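PDB 3MES: choline kinase from Cryptosporidium parvum, which probably transfers the gamma-phosphate of ATP to choline, and perhaps ethanolamine, in a magnesium-dependent step toward membrane phospholipids. Local coordinates for residues 270-275 with 308-313; 315-320 with 387-392; 369-374 with 396-401. One frame throughout, in Å; residues are numbered along the deposited sequence.

Contact 1 of 3, residues 270-275 with 308-313; sequences QENNLL and DYCSEK. With MG (magnesium ion), chain M; PT3 (N-propyl-tartramic acid), chain L; DME (decamethonium ion), chain K.
E271 and N272, in a short 3-10 turn, face D308 and Y309 across CA to CA distances of 8.7 and 8.5 Å, so the backbones stay apart and side chains span the gap. Y309 does most of the touching. N272 ND2 lies at the edge of its ring, 3.9 Å from CD2, and Q270 CG packs against the same edge, 3.6 Å from CE2. E271 comes obliquely, its carboxylate plane turned nearly parallel to that of the ring. With CG between its backbone N and carbonyl carbon (chi1 64°) and a bend at chi2, E271 turns the acid to the magnesium ion, which OE2 binds at 2.4 Å; the carbonyls of E304 and Y307 also bind it. Glutamate suits the place, being long enough to reach the metal and negative.

One face of Y309 supports the decamethonium chain, with C9 4.1 Å above the plane, while Y309 O lies 3.4 Å from the methyl C13. The hydroxyl is held by E304 and Y394, which fixes the ring. N272 ND2 also meets C43 of N-propyl-tartramic acid at 3.1 Å. Residues 270-273 end the HxDxxxxN signature (Brenner's motif) of choline and aminoglycoside kinases. The segment then enters strand 274-276, between strands 155-156 and 281-283, while D308 pairs with K318 in the two-stranded ribbon 307-308/318-319.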
loop_
_atom_site.group_PDB
_atom_site.type_symbol
_atom_site.label_atom_id
_atom_site.label_comp_id
_atom_site.label_asym_id
_atom_site.label_seq_id
_atom_site.Cartn_x
_atom_site.Cartn_y
_atom_site.Cartn_z
ATOM N N GLN B 270 -2.156 12.390 11.141
ATOM C CA GLN B 270 -0.771 12.851 11.207
ATOM C C GLN B 270 0.185 11.656 11.265
ATOM O O GLN B 270 -0.247 10.522 11.470
ATOM C CB GLN B 270 -0.588 13.811 12.393
ATOM C CG GLN B 270 0.746 13.726 13.112
ATOM C CD GLN B 270 0.610 13.181 14.522
ATOM O OE1 GLN B 270 -0.493 13.079 15.055
ATOM N NE2 GLN B 270 1.733 12.841 15.138
ATOM N N GLU B 271 1.476 11.905 11.069
ATOM C CA GLU B 271 2.441 10.815 10.909
ATOM C C GLU B 271 2.480 9.838 12.088
ATOM O O GLU B 271 2.668 8.636 11.902
ATOM C CB GLU B 271 3.844 11.354 10.609
ATOM C CG GLU B 271 4.458 12.192 11.720
ATOM C CD GLU B 271 3.960 13.622 11.713
ATOM O OE1 GLU B 271 4.369 14.396 12.603
ATOM O OE2 GLU B 271 3.161 13.972 10.819
ATOM N N ASN B 272 2.305 10.354 13.297
ATOM C CA ASN B 272 2.316 9.502 14.484
ATOM C C ASN B 272 1.080 8.613 14.588
ATOM O O ASN B 272 1.022 7.711 15.424
ATOM C CB ASN B 272 2.496 10.340 15.749
ATOM C CG ASN B 272 3.884 10.938 15.851
ATOM O OD1 ASN B 272 4.880 10.217 15.854
ATOM N ND2 ASN B 272 3.957 12.263 15.932
ATOM N N ASN B 273 0.095 8.869 13.731
ATOM C CA ASN B 273 -1.108 8.044 13.687
ATOM C C ASN B 273 -1.111 7.097 12.491
ATOM O O ASN B 273 -2.130 6.484 12.161
ATOM C CB ASN B 273 -2.362 8.915 13.703
ATOM C CG ASN B 273 -2.660 9.464 15.079
ATOM O OD1 ASN B 273 -2.212 8.912 16.082
ATOM N ND2 ASN B 273 -3.415 10.556 15.138
ATOM N N LEU B 274 0.047 6.984 11.852
ATOM C CA LEU B 274 0.241 6.044 10.762
ATOM C C LEU B 274 1.377 5.094 11.118
ATOM O O LEU B 274 2.548 5.475 11.091
ATOM C CB LEU B 274 0.562 6.791 9.464
ATOM C CG LEU B 274 -0.559 7.674 8.911
ATOM C CD1 LEU B 274 -0.006 8.746 7.977
ATOM C CD2 LEU B 274 -1.624 6.827 8.216
ATOM N N LEU B 275 1.024 3.859 11.463
ATOM C CA LEU B 275 2.017 2.863 11.846
ATOM C C LEU B 275 2.444 2.017 10.650
ATOM O O LEU B 275 1.609 1.468 9.933
ATOM C CB LEU B 275 1.474 1.961 12.957
ATOM C CG LEU B 275 0.921 2.675 14.190
ATOM C CD1 LEU B 275 0.536 1.670 15.273
ATOM C CD2 LEU B 275 1.934 3.678 14.719
ATOM N N ASP B 308 6.594 18.659 12.993
ATOM C CA ASP B 308 7.300 17.521 13.557
ATOM C C ASP B 308 7.170 17.572 15.072
ATOM O O ASP B 308 7.694 18.481 15.711
ATOM C CB ASP B 308 8.773 17.575 13.151
ATOM C CG ASP B 308 9.524 16.301 13.482
ATOM O OD1 ASP B 308 8.874 15.279 13.791
ATOM O OD2 ASP B 308 10.769 16.322 13.425
ATOM N N TYR B 309 6.464 16.600 15.643
ATOM C CA TYR B 309 6.231 16.566 17.084
ATOM C C TYR B 309 7.228 15.661 17.801
ATOM O O TYR B 309 6.976 15.210 18.917
ATOM C CB TYR B 309 4.796 16.120 17.390
ATOM C CG TYR B 309 3.761 16.780 16.505
ATOM C CD1 TYR B 309 3.485 18.136 16.619
ATOM C CD2 TYR B 309 3.068 16.048 15.551
ATOM C CE1 TYR B 309 2.546 18.743 15.809
ATOM C CE2 TYR B 309 2.129 16.644 14.740
ATOM C CZ TYR B 309 1.870 17.992 14.871
ATOM O OH TYR B 309 0.933 18.589 14.059
ATOM N N CYS B 310 8.359 15.397 17.155
ATOM C CA CYS B 310 9.416 14.593 17.762
ATOM C C CYS B 310 10.605 15.457 18.163
ATOM O O CYS B 310 11.724 15.239 17.707
ATOM C CB CYS B 310 9.872 13.489 16.810
ATOM S SG CYS B 310 8.701 12.132 16.631
ATOM N N SER B 311 10.347 16.443 19.015
ATOM C CA SER B 311 11.389 17.318 19.531
ATOM C C SER B 311 11.374 17.259 21.054
ATOM O O SER B 311 10.308 17.201 21.669
ATOM C CB SER B 311 11.163 18.752 19.052
ATOM O OG SER B 311 12.210 19.609 19.474
ATOM N N GLU B 312 12.556 17.270 21.663
ATOM C CA GLU B 312 12.657 17.091 23.111
ATOM C C GLU B 312 12.975 18.386 23.855
ATOM O O GLU B 312 13.027 18.408 25.084
ATOM C CB GLU B 312 13.679 16.001 23.443
ATOM C CG GLU B 312 13.292 14.636 22.889
ATOM C CD GLU B 312 14.436 13.642 22.909
ATOM O OE1 GLU B 312 14.612 12.926 21.899
ATOM O OE2 GLU B 312 15.158 13.575 23.929
ATOM N N LYS B 313 13.181 19.464 23.104
ATOM C CA LYS B 313 13.391 20.778 23.698
ATOM C C LYS B 313 12.239 21.713 23.340
ATOM O O LYS B 313 11.665 21.617 22.255
ATOM C CB LYS B 313 14.719 21.375 23.230
ATOM C CG LYS B 313 14.873 21.410 21.721
ATOM C CD LYS B 313 15.821 22.514 21.285
ATOM C CE LYS B 313 15.699 22.777 19.789
ATOM N NZ LYS B 313 16.538 23.929 19.363
HETATM MG MG MG M . 3.188 16.313 11.189
HETATM O O1 PT3 L . -4.735 11.829 19.713
HETATM O O11 PT3 L . -5.174 13.045 21.534
HETATM C C1 PT3 L . -4.463 12.706 20.563
HETATM C C2 PT3 L . -3.140 13.442 20.374
HETATM O O2 PT3 L . -2.907 14.352 21.453
HETATM C C3 PT3 L . -3.216 14.200 19.053
HETATM O O3 PT3 L . -3.020 15.599 19.274
HETATM C C4 PT3 L . -2.129 13.648 18.145
HETATM O O41 PT3 L . -2.307 13.559 16.933
HETATM N N4 PT3 L . -1.027 13.255 18.782
HETATM C C41 PT3 L . 0.123 12.678 18.070
HETATM C C42 PT3 L . 1.361 12.716 18.969
HETATM C C43 PT3 L . 2.477 13.539 18.324
HETATM N N1 DME K . 5.503 12.155 21.014
HETATM C C2 DME K . 4.954 12.956 22.121
HETATM C C3 DME K . 3.535 13.418 21.774
HETATM C C4 DME K . 3.083 14.552 22.702
HETATM C C5 DME K . 1.641 14.980 22.407
HETATM C C6 DME K . 1.535 15.694 21.053
HETATM C C7 DME K . 1.106 17.155 21.224
HETATM C C8 DME K . -0.205 17.438 20.486
HETATM C C9 DME K . 0.045 17.978 19.077
HETATM C C10 DME K . -0.933 17.360 18.074
HETATM C C11 DME K . -1.305 18.362 16.981
HETATM N N12 DME K . -2.313 17.778 16.082
HETATM C C13 DME K . 6.941 12.432 20.865
HETATM C C14 DME K . 5.306 10.726 21.307
HETATM C C15 DME K . 4.809 12.505 19.763
HETATM C C16 DME K . -1.806 16.526 15.501
HETATM C C17 DME K . -3.539 17.499 16.846
HETATM C C18 DME K . -2.600 18.731 14.996
#

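Contact 2 of 3, residues 315-320 with 387-392; sequences PYFKFK and VEFDFT. With DME (decamethonium ion), chain K.
The start of helix 391-411 meets the turn before strand 318-319 where D390, the N-cap residue, bonds to P315: D390 N donates to P315 O at 3.2 Å with an N-H...O angle of 152°. CB of P315 and CB of D390 touch at 3.6 Å beside this bond. The peptide before P315 is cis, a bend that proline tolerates well. D390 is also the centre of an inverse gamma turn, and its short acid suits the cap: OD1 accepts from E393 N in the first turn, while OD2 takes Q314 NE2.

Y316 lies across E388, whose CB sits 4.0 Å from the ring centroid and almost on its normal, a CH-pi contact. The bent E388 chain then brings OE1 3.0 Å from Y316 OH. Next along the chain, F317 CD2 packs on F389 CE1 at 3.9 Å, their planes 39° apart, and Y394 meets F317 edge to face. F389 has CG anti to its backbone N (chi1 -168°), a turn that carries the ring to the ligand; C7 of decamethonium rests 3.5 Å above the centre of one face. Flat, apolar phenylalanines serve here as wall and backing for a methylene chain. Aromatic walls of this kind are characteristic of choline-binding pockets, here with F389 placed just before the N-cap of a helix.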
loop_
_atom_site.group_PDB
_atom_site.type_symbol
_atom_site.label_atom_id
_atom_site.label_comp_id
_atom_site.label_asym_id
_atom_site.label_seq_id
_atom_site.Cartn_x
_atom_site.Cartn_y
_atom_site.Cartn_z
ATOM N N PRO B 315 9.922 24.534 21.960
ATOM C CA PRO B 315 8.547 24.284 22.385
ATOM C C PRO B 315 8.117 22.827 22.221
ATOM O O PRO B 315 6.951 22.503 22.440
ATOM C CB PRO B 315 7.733 25.175 21.446
ATOM C CG PRO B 315 8.538 25.213 20.196
ATOM C CD PRO B 315 9.983 25.146 20.619
ATOM N N TYR B 316 9.049 21.962 21.833
ATOM C CA TYR B 316 8.772 20.530 21.717
ATOM C C TYR B 316 8.039 20.175 20.426
ATOM O O TYR B 316 7.250 19.232 20.378
ATOM C CB TYR B 316 8.013 20.023 22.946
ATOM C CG TYR B 316 8.745 20.316 24.234
ATOM C CD1 TYR B 316 9.981 19.740 24.495
ATOM C CD2 TYR B 316 8.213 21.184 25.178
ATOM C CE1 TYR B 316 10.664 20.012 25.664
ATOM C CE2 TYR B 316 8.888 21.461 26.352
ATOM C CZ TYR B 316 10.113 20.871 26.588
ATOM O OH TYR B 316 10.791 21.139 27.753
ATOM N N PHE B 317 8.311 20.952 19.385
ATOM C CA PHE B 317 7.845 20.656 18.041
ATOM C C PHE B 317 8.595 21.563 17.076
ATOM O O PHE B 317 8.896 22.709 17.405
ATOM C CB PHE B 317 6.333 20.871 17.920
ATOM C CG PHE B 317 5.925 22.319 17.909
ATOM C CD1 PHE B 317 6.022 23.070 16.749
ATOM C CD2 PHE B 317 5.442 22.926 19.057
ATOM C CE1 PHE B 317 5.649 24.397 16.732
ATOM C CE2 PHE B 317 5.067 24.256 19.047
ATOM C CZ PHE B 317 5.171 24.992 17.883
ATOM N N LYS B 318 8.915 21.041 15.898
ATOM C CA LYS B 318 9.572 21.831 14.864
ATOM C C LYS B 318 8.622 22.015 13.696
ATOM O O LYS B 318 7.803 21.140 13.406
ATOM C CB LYS B 318 10.843 21.143 14.367
ATOM C CG LYS B 318 11.784 20.652 15.452
ATOM C CD LYS B 318 12.901 19.823 14.836
ATOM C CE LYS B 318 13.721 19.110 15.894
ATOM N NZ LYS B 318 14.596 18.068 15.287
ATOM N N PHE B 319 8.737 23.153 13.021
ATOM C CA PHE B 319 7.899 23.433 11.867
ATOM C C PHE B 319 8.728 23.961 10.707
ATOM O O PHE B 319 9.700 24.690 10.902
ATOM C CB PHE B 319 6.794 24.430 12.228
ATOM C CG PHE B 319 7.302 25.797 12.593
ATOM C CD1 PHE B 319 7.425 26.787 11.628
ATOM C CD2 PHE B 319 7.650 26.097 13.899
ATOM C CE1 PHE B 319 7.889 28.047 11.959
ATOM C CE2 PHE B 319 8.114 27.358 14.238
ATOM C CZ PHE B 319 8.234 28.333 13.265
ATOM N N LYS B 320 8.345 23.575 9.496
ATOM C CA LYS B 320 8.976 24.102 8.294
ATOM C C LYS B 320 7.938 24.305 7.198
ATOM O O LYS B 320 7.523 23.363 6.525
ATOM C CB LYS B 320 10.119 23.195 7.831
ATOM C CG LYS B 320 11.431 23.461 8.560
ATOM C CD LYS B 320 12.441 22.340 8.351
ATOM C CE LYS B 320 12.018 21.073 9.083
ATOM N NZ LYS B 320 13.036 19.990 8.959
ATOM N N VAL B 387 2.771 16.528 30.531
ATOM C CA VAL B 387 3.429 16.088 29.301
ATOM C C VAL B 387 4.008 17.262 28.512
ATOM O O VAL B 387 3.392 18.322 28.407
ATOM C CB VAL B 387 2.509 15.226 28.418
ATOM C CG1 VAL B 387 2.547 15.698 26.968
ATOM C CG2 VAL B 387 2.889 13.752 28.548
ATOM N N GLU B 388 5.202 17.051 27.968
ATOM C CA GLU B 388 5.992 18.119 27.365
ATOM C C GLU B 388 5.434 18.600 26.031
ATOM O O GLU B 388 5.646 17.965 24.996
ATOM C CB GLU B 388 7.439 17.650 27.176
ATOM C CG GLU B 388 8.054 16.996 28.408
ATOM C CD GLU B 388 8.819 17.975 29.274
ATOM O OE1 GLU B 388 9.834 18.521 28.794
ATOM O OE2 GLU B 388 8.416 18.189 30.439
ATOM N N PHE B 389 4.726 19.725 26.054
ATOM C CA PHE B 389 4.269 20.357 24.821
ATOM C C PHE B 389 3.826 21.798 25.049
ATOM O O PHE B 389 3.041 22.081 25.952
ATOM C CB PHE B 389 3.140 19.553 24.168
ATOM C CG PHE B 389 2.829 19.987 22.762
ATOM C CD1 PHE B 389 3.629 19.585 21.705
ATOM C CD2 PHE B 389 1.742 20.805 22.498
ATOM C CE1 PHE B 389 3.348 19.986 20.410
ATOM C CE2 PHE B 389 1.458 21.209 21.203
ATOM C CZ PHE B 389 2.262 20.800 20.159
ATOM N N ASP B 390 4.335 22.707 24.222
ATOM C CA ASP B 390 3.986 24.117 24.333
ATOM C C ASP B 390 2.759 24.439 23.484
ATOM O O ASP B 390 2.879 24.906 22.350
ATOM C CB ASP B 390 5.168 24.996 23.924
ATOM C CG ASP B 390 4.985 26.440 24.334
ATOM O OD1 ASP B 390 3.835 26.924 24.304
ATOM O OD2 ASP B 390 5.991 27.090 24.687
ATOM N N PHE B 391 1.583 24.187 24.049
ATOM C CA PHE B 391 0.324 24.354 23.329
ATOM C C PHE B 391 0.078 25.786 22.860
ATOM O O PHE B 391 -0.516 25.999 21.805
ATOM C CB PHE B 391 -0.848 23.870 24.185
ATOM C CG PHE B 391 -0.809 22.398 24.488
ATOM C CD1 PHE B 391 -1.352 21.481 23.604
ATOM C CD2 PHE B 391 -0.225 21.931 25.657
ATOM C CE1 PHE B 391 -1.316 20.126 23.878
ATOM C CE2 PHE B 391 -0.185 20.578 25.937
ATOM C CZ PHE B 391 -0.732 19.675 25.046
ATOM N N THR B 392 0.525 26.761 23.646
ATOM C CA THR B 392 0.329 28.167 23.291
ATOM C C THR B 392 1.193 28.565 22.099
ATOM O O THR B 392 0.726 29.232 21.175
ATOM C CB THR B 392 0.644 29.110 24.467
ATOM O OG1 THR B 392 -0.199 28.794 25.581
ATOM C CG2 THR B 392 0.407 30.552 24.062
HETATM N N1 DME K . 5.503 12.155 21.014
HETATM C C2 DME K . 4.954 12.956 22.121
HETATM C C3 DME K . 3.535 13.418 21.774
HETATM C C4 DME K . 3.083 14.552 22.702
HETATM C C5 DME K . 1.641 14.980 22.407
HETATM C C6 DME K . 1.535 15.694 21.053
HETATM C C7 DME K . 1.106 17.155 21.224
HETATM C C8 DME K . -0.205 17.438 20.486
HETATM C C9 DME K . 0.045 17.978 19.077
HETATM C C10 DME K . -0.933 17.360 18.074
HETATM C C11 DME K . -1.305 18.362 16.981
HETATM N N12 DME K . -2.313 17.778 16.082
HETATM C C13 DME K . 6.941 12.432 20.865
HETATM C C14 DME K . 5.306 10.726 21.307
HETATM C C15 DME K . 4.809 12.505 19.763
HETATM C C16 DME K . -1.806 16.526 15.501
HETATM C C17 DME K . -3.539 17.499 16.846
HETATM C C18 DME K . -2.600 18.731 14.996
#

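Contact 3 of 3, residues 369-374 with 396-401; sequences ITWGLW and NTRFTH. With DME (decamethonium ion), chain K.
F399 lays the far end of its ring against the backbone of G372, CE1 standing 3.5 Å from G372 CA. The ring continues to L373, where F399 CZ meets L373 CD2 at 3.8 Å, and the carbonyl oxygen of I369 comes in at its edge. Glycine suits position 372 because, with no side chain, it lets the phenylalanine lie directly on the helix. The axes of the two segments accordingly approach to 8.1 Å, running nearly antiparallel with a crossing angle of -154°. Helix 222-231 adds L224 and I228 to the surroundings of F399, so an apolar aromatic is well placed there.

One residue earlier, R398 lies alongside W371, the two pointing the same way with guanidinium and indole planes 30° apart. Bends at chi2 and chi3 fold the arginine back, bringing NH1 to 3.7 Å from W371 CB. Its polar nitrogens are each engaged: NH1 with Y394 OH, NE with H368 ND1 and NH2 with S367 OG. Those three bonds fix the group's rotation.

W371, anchored through NE1 to N300, offers one face to a trimethylammonium head of decamethonium: methyl C18 hovers 3.4 Å above the plane, toward the rim, and C17 comes to 3.3 Å from W371 CZ3. W374 receives that CZ3 over its own face, where C17 also rests, and thus the indoles wrap two sides of a methyl. Broad, electron-rich tryptophans suit a cation that has no N-H to donate. C18 also lies at the edge of the R398 guanidinium, whose charge probably does not help hold the cation. The chemistry is consistent with recognition of the head by shape and cation-aromatic attraction.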
loop_
_atom_site.group_PDB
_atom_site.type_symbol
_atom_site.label_atom_id
_atom_site.label_comp_id
_atom_site.label_asym_id
_atom_site.label_seq_id
_atom_site.Cartn_x
_atom_site.Cartn_y
_atom_site.Cartn_z
ATOM N N ILE B 369 -6.701 26.699 11.567
ATOM C CA ILE B 369 -7.580 27.342 12.534
ATOM C C ILE B 369 -8.093 26.344 13.566
ATOM O O ILE B 369 -8.122 26.631 14.760
ATOM C CB ILE B 369 -8.768 28.038 11.846
ATOM C CG1 ILE B 369 -8.354 29.436 11.376
ATOM C CG2 ILE B 369 -9.953 28.131 12.796
ATOM C CD1 ILE B 369 -9.473 30.220 10.725
ATOM N N THR B 370 -8.493 25.169 13.095
ATOM C CA THR B 370 -9.020 24.134 13.971
ATOM C C THR B 370 -8.013 23.759 15.055
ATOM O O THR B 370 -8.297 23.856 16.246
ATOM C CB THR B 370 -9.403 22.869 13.173
ATOM O OG1 THR B 370 -10.386 23.205 12.182
ATOM C CG2 THR B 370 -9.963 21.799 14.099
ATOM N N TRP B 371 -6.828 23.338 14.638
ATOM C CA TRP B 371 -5.830 22.875 15.588
ATOM C C TRP B 371 -5.242 24.019 16.406
ATOM O O TRP B 371 -4.696 23.801 17.491
ATOM C CB TRP B 371 -4.746 22.071 14.877
ATOM C CG TRP B 371 -5.282 20.801 14.300
ATOM C CD1 TRP B 371 -5.328 20.449 12.981
ATOM C CD2 TRP B 371 -5.877 19.717 15.026
ATOM N NE1 TRP B 371 -5.900 19.209 12.846
ATOM C CE2 TRP B 371 -6.246 18.738 14.085
ATOM C CE3 TRP B 371 -6.126 19.479 16.380
ATOM C CZ2 TRP B 371 -6.854 17.539 14.454
ATOM C CZ3 TRP B 371 -6.730 18.287 16.746
ATOM C CH2 TRP B 371 -7.087 17.333 15.786
ATOM N N GLY B 372 -5.365 25.237 15.886
ATOM C CA GLY B 372 -4.994 26.423 16.646
ATOM C C GLY B 372 -5.911 26.598 17.846
ATOM O O GLY B 372 -5.458 26.621 18.990
ATOM N N LEU B 373 -7.207 26.721 17.583
ATOM C CA LEU B 373 -8.188 26.851 18.653
ATOM C C LEU B 373 -8.123 25.646 19.586
ATOM O O LEU B 373 -8.232 25.785 20.803
ATOM C CB LEU B 373 -9.596 26.987 18.074
ATOM C CG LEU B 373 -9.823 28.131 17.089
ATOM C CD1 LEU B 373 -11.255 28.109 16.570
ATOM C CD2 LEU B 373 -9.494 29.472 17.733
ATOM N N TRP B 374 -7.948 24.465 19.003
ATOM C CA TRP B 374 -7.827 23.227 19.768
ATOM C C TRP B 374 -6.660 23.302 20.744
ATOM O O TRP B 374 -6.779 22.914 21.908
ATOM C CB TRP B 374 -7.635 22.043 18.818
ATOM C CG TRP B 374 -7.294 20.750 19.497
ATOM C CD1 TRP B 374 -8.168 19.802 19.945
ATOM C CD2 TRP B 374 -5.981 20.253 19.789
ATOM N NE1 TRP B 374 -7.483 18.749 20.502
ATOM C CE2 TRP B 374 -6.139 19.001 20.418
ATOM C CE3 TRP B 374 -4.689 20.746 19.581
ATOM C CZ2 TRP B 374 -5.054 18.236 20.843
ATOM C CZ3 TRP B 374 -3.613 19.985 20.005
ATOM C CH2 TRP B 374 -3.802 18.744 20.627
ATOM N N ASN B 396 0.013 29.699 18.245
ATOM C CA ASN B 396 0.570 30.870 17.579
ATOM C C ASN B 396 1.069 30.518 16.186
ATOM O O ASN B 396 0.913 31.290 15.242
ATOM C CB ASN B 396 1.728 31.449 18.396
ATOM C CG ASN B 396 1.261 32.232 19.602
ATOM O OD1 ASN B 396 2.054 32.570 20.480
ATOM N ND2 ASN B 396 -0.033 32.532 19.651
ATOM N N THR B 397 1.669 29.341 16.069
ATOM C CA THR B 397 2.230 28.897 14.802
ATOM C C THR B 397 1.137 28.585 13.782
ATOM O O THR B 397 1.174 29.081 12.654
ATOM C CB THR B 397 3.150 27.676 14.994
ATOM O OG1 THR B 397 4.163 27.996 15.955
ATOM C CG2 THR B 397 3.811 27.290 13.681
ATOM N N ARG B 398 0.160 27.775 14.181
ATOM C CA ARG B 398 -0.938 27.429 13.283
ATOM C C ARG B 398 -1.663 28.686 12.805
ATOM O O ARG B 398 -2.014 28.798 11.628
ATOM C CB ARG B 398 -1.924 26.465 13.948
ATOM C CG ARG B 398 -1.312 25.153 14.417
ATOM C CD ARG B 398 -0.466 24.487 13.335
ATOM N NE ARG B 398 -1.197 24.271 12.087
ATOM C CZ ARG B 398 -1.833 23.146 11.769
ATOM N NH1 ARG B 398 -1.847 22.122 12.612
ATOM N NH2 ARG B 398 -2.462 23.049 10.605
ATOM N N PHE B 399 -1.884 29.627 13.719
ATOM C CA PHE B 399 -2.527 30.888 13.365
ATOM C C PHE B 399 -1.657 31.666 12.384
ATOM O O PHE B 399 -2.119 32.083 11.327
ATOM C CB PHE B 399 -2.816 31.738 14.607
ATOM C CG PHE B 399 -3.862 31.154 15.518
ATOM C CD1 PHE B 399 -4.813 30.273 15.030
ATOM C CD2 PHE B 399 -3.907 31.504 16.856
ATOM C CE1 PHE B 399 -5.778 29.738 15.863
ATOM C CE2 PHE B 399 -4.869 30.976 17.694
ATOM C CZ PHE B 399 -5.808 30.091 17.196
ATOM N N THR B 400 -0.393 31.856 12.744
ATOM C CA THR B 400 0.563 32.498 11.852
ATOM C C THR B 400 0.453 31.901 10.452
ATOM O O THR B 400 0.319 32.625 9.466
ATOM C CB THR B 400 2.010 32.328 12.361
ATOM O OG1 THR B 400 2.162 33.002 13.617
ATOM C CG2 THR B 400 3.003 32.904 11.363
ATOM N N HIS B 401 0.500 30.576 10.374
ATOM C CA HIS B 401 0.486 29.888 9.087
ATOM C C HIS B 401 -0.836 30.054 8.345
ATOM O O HIS B 401 -0.870 30.012 7.115
ATOM C CB HIS B 401 0.832 28.405 9.251
ATOM C CG HIS B 401 2.276 28.155 9.558
ATOM N ND1 HIS B 401 2.717 27.011 10.188
ATOM C CD2 HIS B 401 3.379 28.907 9.330
ATOM C CE1 HIS B 401 4.030 27.066 10.328
ATOM N NE2 HIS B 401 4.455 28.207 9.817
HETATM N N1 DME K . 5.503 12.155 21.014
HETATM C C2 DME K . 4.954 12.956 22.121
HETATM C C3 DME K . 3.535 13.418 21.774
HETATM C C4 DME K . 3.083 14.552 22.702
HETATM C C5 DME K . 1.641 14.980 22.407
HETATM C C6 DME K . 1.535 15.694 21.053
HETATM C C7 DME K . 1.106 17.155 21.224
HETATM C C8 DME K . -0.205 17.438 20.486
HETATM C C9 DME K . 0.045 17.978 19.077
HETATM C C10 DME K . -0.933 17.360 18.074
HETATM C C11 DME K . -1.305 18.362 16.981
HETATM N N12 DME K . -2.313 17.778 16.082
HETATM C C13 DME K . 6.941 12.432 20.865
HETATM C C14 DME K . 5.306 10.726 21.307
HETATM C C15 DME K . 4.809 12.505 19.763
HETATM C C16 DME K . -1.806 16.526 15.501
HETATM C C17 DME K . -3.539 17.499 16.846
HETATM C C18 DME K . -2.600 18.731 14.996
#

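In the fold
From the N-terminal side, contact 1 closes first: the chain leaves 270-275, forms strands 281-283 and 290-293 and helix 294-303, and returns at 308-313. Only then does contact 2 open, at 315-320, so the two are in series, yet they touch through the 307-308/318-319 ribbon. Contact 2 spans a long, largely helical excursion to 387-392. Contact 3 crosses it: 369-374 lies within that excursion, whereas 396-401 follows it on helix 391-411, which contacts 2 and 3 share. F319 on H401 and F317 on T397 join these two directly. Decamethonium touches all three contacts, so the metal-binding turn, the loop after strand 307-308, the start of helix 391-411 and helix 364-376 converge on one ligand.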